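PDB 3TY1: thioredoxin-like protein from Klebsiella pneumoniae subsp. pneumoniae MGH 78578, which is of unknown function but probably binds carbohydrate, with a fold related to aldose 1-epimerases. Local coordinates for residues F110-T122 with P203-G215. Numbering follows the deposited sequence.
Sequences FNEMMVRCGYEWT and PHDYQIIYHSNFG. With SO4 (sulfate ion), chain L.
With chi1 at -162°, His211 swings its ring beside its own carbonyl carbon; Phe110 CG lies opposite its backbone N (chi1 -178°), which carries the ring edge toward that imidazole's face. The planes stand 76° apart, an offset edge-to-face pair beside the antiparallel pairing of strands 114-119 and 204-214, inside the supersandwich fold of the mutarotase superfamily. Val115 with His211 and Cys117 with Ile209 are hydrogen-bonded antiparallel pairs, Cys117 N lying 3.0 Å from Ile209 O. His211 ND1 donates in its ring plane to a lone pair of Asn213 OD1 at 2.7 Å, which fixes the ring's rotation. His211 NE2 donates a hydrogen bond to sulfate O3 at 2.8 Å; His136 binds the same ion, which probably came from the crystallisation liquor but may mark a pocket. Asn213 ND2 bonds to Glu112 O at 2.8 Å and also lies at the Phe110 ring edge.

The sheet's other face carries Met114, Arg116, Ile208 and Tyr210. Ile208 CD1 makes a CH-pi contact, 3.8 Å from the Tyr119 ring centroid. Tyr119 OH donates to Tyr210 OH at 2.8 Å; Asp194 of strand 189-198 accepts a hydrogen bond from Tyr210 OH and forms a salt bridge with Arg116 NE. Thr122 N bonds to Gln207 OE1 at 3.1 Å from above the amide plane, while Gln207 NE2 bonds Ser320. Cys117 O accepts two hydrogen bonds from opposite faces of its plane, from Ile209 N and from Thr122 OG1 at 2.6 Å.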
loop_
_atom_site.group_PDB
_atom_site.type_symbol
_atom_site.label_atom_id
_atom_site.label_comp_id
_atom_site.label_asym_id
_atom_site.label_seq_id
_atom_site.Cartn_x
_atom_site.Cartn_y
_atom_site.Cartn_z
ATOM N N PHE A 110 -11.532 3.273 -10.117
ATOM C CA PHE A 110 -12.465 4.247 -10.706
ATOM C C PHE A 110 -13.826 3.707 -11.036
ATOM O O PHE A 110 -14.000 2.901 -11.976
ATOM C CB PHE A 110 -11.826 4.937 -11.937
ATOM C CG PHE A 110 -12.702 6.004 -12.585
ATOM C CD1 PHE A 110 -13.412 6.912 -11.827
ATOM C CD2 PHE A 110 -12.715 6.162 -13.960
ATOM C CE1 PHE A 110 -14.191 7.930 -12.425
ATOM C CE2 PHE A 110 -13.474 7.154 -14.549
ATOM C CZ PHE A 110 -14.208 8.037 -13.781
ATOM N N ASN A 111 -14.805 4.117 -10.214
ATOM C CA ASN A 111 -16.203 3.812 -10.470
ATOM C C ASN A 111 -17.217 4.887 -10.024
ATOM O O ASN A 111 -18.421 4.681 -10.107
ATOM C CB ASN A 111 -16.534 2.474 -9.837
ATOM C CG ASN A 111 -16.369 2.489 -8.327
ATOM O OD1 ASN A 111 -16.339 3.572 -7.680
ATOM N ND2 ASN A 111 -16.346 1.288 -7.746
ATOM N N GLU A 112 -16.716 6.057 -9.664
ATOM C CA GLU A 112 -17.517 7.056 -8.992
ATOM C C GLU A 112 -18.246 8.014 -9.939
ATOM O O GLU A 112 -17.847 8.232 -11.068
ATOM C CB GLU A 112 -16.612 7.862 -8.043
ATOM C CG GLU A 112 -15.862 7.050 -7.012
ATOM C CD GLU A 112 -14.411 6.689 -7.379
ATOM O OE1 GLU A 112 -14.096 6.470 -8.568
ATOM O OE2 GLU A 112 -13.584 6.624 -6.460
HETATM N N MSE A 113 -19.320 8.572 -9.408
HETATM C CA MSE A 113 -20.103 9.609 -10.014
HETATM C C MSE A 113 -19.353 10.952 -9.944
HETATM O O MSE A 113 -19.469 11.756 -10.868
HETATM C CB MSE A 113 -21.466 9.689 -9.325
HETATM C CG MSE A 113 -22.391 10.730 -9.880
HETATM SE SE MSE A 113 -22.333 12.458 -8.945
HETATM C CE MSE A 113 -22.092 13.490 -10.402
HETATM N N MSE A 114 -18.621 11.219 -8.860
HETATM C CA MSE A 114 -17.825 12.478 -8.777
HETATM C C MSE A 114 -16.503 12.229 -8.029
HETATM O O MSE A 114 -16.522 11.875 -6.864
HETATM C CB MSE A 114 -18.650 13.631 -8.140
HETATM C CG MSE A 114 -18.242 15.065 -8.529
HETATM SE SE MSE A 114 -16.492 15.526 -7.850
HETATM C CE MSE A 114 -16.925 15.549 -5.948
ATOM N N VAL A 115 -15.382 12.378 -8.737
ATOM C CA VAL A 115 -14.048 12.274 -8.174
ATOM C C VAL A 115 -13.362 13.635 -8.170
ATOM O O VAL A 115 -13.315 14.280 -9.204
ATOM C CB VAL A 115 -13.130 11.358 -9.009
ATOM C CG1 VAL A 115 -11.745 11.263 -8.301
ATOM C CG2 VAL A 115 -13.752 10.011 -9.183
ATOM N N ARG A 116 -12.842 14.078 -7.021
ATOM C CA ARG A 116 -12.024 15.297 -7.000
ATOM C C ARG A 116 -10.652 14.877 -7.508
ATOM O O ARG A 116 -9.966 14.116 -6.844
ATOM C CB ARG A 116 -11.955 15.873 -5.593
ATOM C CG ARG A 116 -13.295 16.478 -5.147
ATOM C CD ARG A 116 -13.317 16.880 -3.656
ATOM N NE ARG A 116 -14.623 17.406 -3.223
ATOM C CZ ARG A 116 -15.648 16.647 -2.804
ATOM N NH1 ARG A 116 -15.554 15.347 -2.819
ATOM N NH2 ARG A 116 -16.797 17.207 -2.387
ATOM N N CYS A 117 -10.291 15.333 -8.705
ATOM C CA CYS A 117 -9.021 15.001 -9.343
ATOM C C CYS A 117 -8.101 16.191 -9.066
ATOM O O CYS A 117 -8.119 17.182 -9.791
ATOM C CB CYS A 117 -9.233 14.799 -10.826
ATOM S SG CYS A 117 -10.340 13.423 -11.196
ATOM N N GLY A 118 -7.381 16.096 -7.956
ATOM C CA GLY A 118 -6.585 17.211 -7.423
ATOM C C GLY A 118 -6.102 16.808 -6.029
ATOM O O GLY A 118 -6.126 15.634 -5.729
ATOM N N TYR A 119 -5.665 17.731 -5.164
ATOM C CA TYR A 119 -5.509 19.173 -5.470
ATOM C C TYR A 119 -4.066 19.575 -5.727
ATOM O O TYR A 119 -3.804 20.581 -6.382
ATOM C CB TYR A 119 -6.077 20.028 -4.339
ATOM C CG TYR A 119 -7.577 19.976 -4.259
ATOM C CD1 TYR A 119 -8.232 18.902 -3.655
ATOM C CD2 TYR A 119 -8.367 21.020 -4.786
ATOM C CE1 TYR A 119 -9.617 18.850 -3.591
ATOM C CE2 TYR A 119 -9.771 20.986 -4.701
ATOM C CZ TYR A 119 -10.386 19.880 -4.116
ATOM O OH TYR A 119 -11.756 19.812 -4.019
ATOM N N GLU A 120 -3.118 18.792 -5.233
ATOM C CA GLU A 120 -1.691 19.104 -5.434
ATOM C C GLU A 120 -1.328 19.081 -6.942
ATOM O O GLU A 120 -0.518 19.897 -7.420
ATOM C CB GLU A 120 -0.825 18.156 -4.598
ATOM C CG GLU A 120 0.582 18.669 -4.369
ATOM C CD GLU A 120 1.508 17.673 -3.691
ATOM O OE1 GLU A 120 1.053 16.890 -2.832
ATOM O OE2 GLU A 120 2.726 17.722 -3.978
ATOM N N TRP A 121 -1.940 18.158 -7.679
ATOM C CA TRP A 121 -1.883 18.145 -9.148
ATOM C C TRP A 121 -3.066 17.354 -9.680
ATOM O O TRP A 121 -3.798 16.735 -8.905
ATOM C CB TRP A 121 -0.558 17.581 -9.704
ATOM C CG TRP A 121 -0.412 16.150 -9.533
ATOM C CD1 TRP A 121 -0.776 15.184 -10.421
ATOM C CD2 TRP A 121 0.059 15.480 -8.377
ATOM N NE1 TRP A 121 -0.540 13.956 -9.900
ATOM C CE2 TRP A 121 -0.048 14.099 -8.630
ATOM C CE3 TRP A 121 0.557 15.908 -7.141
ATOM C CZ2 TRP A 121 0.325 13.125 -7.688
ATOM C CZ3 TRP A 121 0.927 14.955 -6.208
ATOM C CH2 TRP A 121 0.810 13.567 -6.489
ATOM N N THR A 122 -3.220 17.358 -11.000
ATOM C CA THR A 122 -4.296 16.650 -11.666
ATOM C C THR A 122 -3.875 16.232 -13.075
ATOM O O THR A 122 -2.780 16.518 -13.530
ATOM C CB THR A 122 -5.570 17.546 -11.753
ATOM O OG1 THR A 122 -6.705 16.721 -11.960
ATOM C CG2 THR A 122 -5.446 18.638 -12.875
ATOM N N PRO A 203 3.880 29.818 -0.986
ATOM C CA PRO A 203 2.855 29.588 -1.991
ATOM C C PRO A 203 3.018 28.207 -2.579
ATOM O O PRO A 203 4.149 27.754 -2.722
ATOM C CB PRO A 203 3.168 30.638 -3.065
ATOM C CG PRO A 203 4.628 31.043 -2.814
ATOM C CD PRO A 203 4.747 30.967 -1.334
ATOM N N HIS A 204 1.903 27.545 -2.893
ATOM C CA HIS A 204 1.948 26.247 -3.524
ATOM C C HIS A 204 0.994 26.184 -4.708
ATOM O O HIS A 204 -0.105 26.778 -4.695
ATOM C CB HIS A 204 1.671 25.121 -2.518
ATOM C CG HIS A 204 2.199 23.808 -2.973
ATOM N ND1 HIS A 204 1.575 23.062 -3.950
ATOM C CD2 HIS A 204 3.324 23.136 -2.645
ATOM C CE1 HIS A 204 2.292 21.984 -4.199
ATOM N NE2 HIS A 204 3.363 22.007 -3.427
ATOM N N ASP A 205 1.429 25.481 -5.744
ATOM C CA ASP A 205 0.571 25.182 -6.895
ATOM C C ASP A 205 -0.628 24.305 -6.500
ATOM O O ASP A 205 -0.550 23.559 -5.539
ATOM C CB ASP A 205 1.346 24.407 -7.981
ATOM C CG ASP A 205 2.343 25.253 -8.728
ATOM O OD1 ASP A 205 2.407 26.497 -8.550
ATOM O OD2 ASP A 205 3.068 24.640 -9.519
ATOM N N TYR A 206 -1.735 24.447 -7.224
ATOM C CA TYR A 206 -2.843 23.520 -7.093
ATOM C C TYR A 206 -3.549 23.436 -8.425
ATOM O O TYR A 206 -3.427 24.341 -9.251
ATOM C CB TYR A 206 -3.801 23.911 -5.968
ATOM C CG TYR A 206 -4.722 25.096 -6.254
ATOM C CD1 TYR A 206 -4.321 26.414 -5.992
ATOM C CD2 TYR A 206 -5.983 24.887 -6.777
ATOM C CE1 TYR A 206 -5.188 27.484 -6.245
ATOM C CE2 TYR A 206 -6.840 25.930 -7.033
ATOM C CZ TYR A 206 -6.454 27.214 -6.770
ATOM O OH TYR A 206 -7.362 28.189 -7.062
ATOM N N GLN A 207 -4.209 22.305 -8.631
ATOM C CA GLN A 207 -5.082 22.050 -9.761
ATOM C C GLN A 207 -6.273 21.223 -9.292
ATOM O O GLN A 207 -6.118 20.386 -8.405
ATOM C CB GLN A 207 -4.389 21.240 -10.841
ATOM C CG GLN A 207 -3.112 21.805 -11.411
ATOM C CD GLN A 207 -2.476 20.815 -12.340
ATOM O OE1 GLN A 207 -1.738 19.924 -11.889
ATOM N NE2 GLN A 207 -2.781 20.927 -13.649
ATOM N N ILE A 208 -7.434 21.406 -9.913
ATOM C CA ILE A 208 -8.606 20.554 -9.580
ATOM C C ILE A 208 -9.534 20.389 -10.765
ATOM O O ILE A 208 -9.791 21.338 -11.465
ATOM C CB ILE A 208 -9.382 21.106 -8.343
ATOM C CG1 ILE A 208 -10.607 20.248 -7.946
ATOM C CG2 ILE A 208 -9.788 22.590 -8.554
ATOM C CD1 ILE A 208 -10.270 18.794 -7.523
ATOM N N ILE A 209 -10.051 19.167 -10.957
ATOM C CA ILE A 209 -11.100 18.892 -11.911
ATOM C C ILE A 209 -12.183 18.164 -11.096
ATOM O O ILE A 209 -11.866 17.171 -10.399
ATOM C CB ILE A 209 -10.596 17.983 -13.089
ATOM C CG1 ILE A 209 -9.482 18.661 -13.878
ATOM C CG2 ILE A 209 -11.769 17.576 -13.975
ATOM C CD1 ILE A 209 -8.902 17.836 -15.020
ATOM N N TYR A 210 -13.428 18.662 -11.150
ATOM C CA TYR A 210 -14.593 18.006 -10.558
ATOM C C TYR A 210 -15.136 17.042 -11.621
ATOM O O TYR A 210 -15.974 17.400 -12.463
ATOM C CB TYR A 210 -15.606 19.053 -10.105
ATOM C CG TYR A 210 -15.181 19.673 -8.793
ATOM C CD1 TYR A 210 -14.249 20.682 -8.737
ATOM C CD2 TYR A 210 -15.674 19.173 -7.587
ATOM C CE1 TYR A 210 -13.827 21.196 -7.505
ATOM C CE2 TYR A 210 -15.311 19.690 -6.422
ATOM C CZ TYR A 210 -14.378 20.702 -6.361
ATOM O OH TYR A 210 -13.990 21.165 -5.133
ATOM N N HIS A 211 -14.622 15.822 -11.590
ATOM C CA HIS A 211 -14.799 14.845 -12.643
ATOM C C HIS A 211 -16.144 14.159 -12.418
ATOM O O HIS A 211 -16.256 13.220 -11.623
ATOM C CB HIS A 211 -13.595 13.881 -12.568
ATOM C CG HIS A 211 -13.347 13.072 -13.792
ATOM N ND1 HIS A 211 -14.308 12.268 -14.361
ATOM C CD2 HIS A 211 -12.201 12.842 -14.485
ATOM C CE1 HIS A 211 -13.771 11.583 -15.356
ATOM N NE2 HIS A 211 -12.497 11.924 -15.466
ATOM N N SER A 212 -17.168 14.649 -13.106
ATOM C CA SER A 212 -18.564 14.261 -12.830
ATOM C C SER A 212 -19.076 13.364 -13.945
ATOM O O SER A 212 -19.070 13.764 -15.122
ATOM C CB SER A 212 -19.395 15.525 -12.623
ATOM O OG SER A 212 -18.741 16.436 -11.701
ATOM N N ASN A 213 -19.569 12.172 -13.590
ATOM C CA ASN A 213 -19.746 11.073 -14.540
ATOM C C ASN A 213 -21.161 10.544 -14.587
ATOM O O ASN A 213 -21.723 10.190 -13.551
ATOM C CB ASN A 213 -18.735 9.962 -14.160
ATOM C CG ASN A 213 -17.347 10.540 -13.873
ATOM O OD1 ASN A 213 -16.816 11.256 -14.694
ATOM N ND2 ASN A 213 -16.791 10.265 -12.702
ATOM N N PHE A 214 -21.730 10.469 -15.792
ATOM C CA PHE A 214 -23.160 10.155 -15.968
ATOM C C PHE A 214 -23.282 9.072 -17.027
ATOM O O PHE A 214 -22.714 9.199 -18.105
ATOM C CB PHE A 214 -23.951 11.409 -16.418
ATOM C CG PHE A 214 -23.751 12.596 -15.521
ATOM C CD1 PHE A 214 -24.514 12.767 -14.371
ATOM C CD2 PHE A 214 -22.743 13.515 -15.789
ATOM C CE1 PHE A 214 -24.306 13.874 -13.522
ATOM C CE2 PHE A 214 -22.515 14.580 -14.949
ATOM C CZ PHE A 214 -23.323 14.783 -13.804
ATOM N N GLY A 215 -23.979 7.992 -16.689
ATOM C CA GLY A 215 -24.217 6.893 -17.632
ATOM C C GLY A 215 -25.715 6.757 -17.809
ATOM O O GLY A 215 -26.485 7.758 -17.665
HETATM S S SO4 L . -10.147 10.002 -17.610
HETATM O O1 SO4 L . -10.975 8.825 -17.331
HETATM O O2 SO4 L . -10.664 10.728 -18.791
HETATM O O3 SO4 L . -10.129 10.911 -16.460
HETATM O O4 SO4 L . -8.778 9.547 -17.862
HETATM O O HOH W 1 -0.035 21.110 -10.031
HETATM O O HOH W 2 4.612 19.709 -3.386
HETATM O O HOH W 3 -2.287 18.520 -15.168
#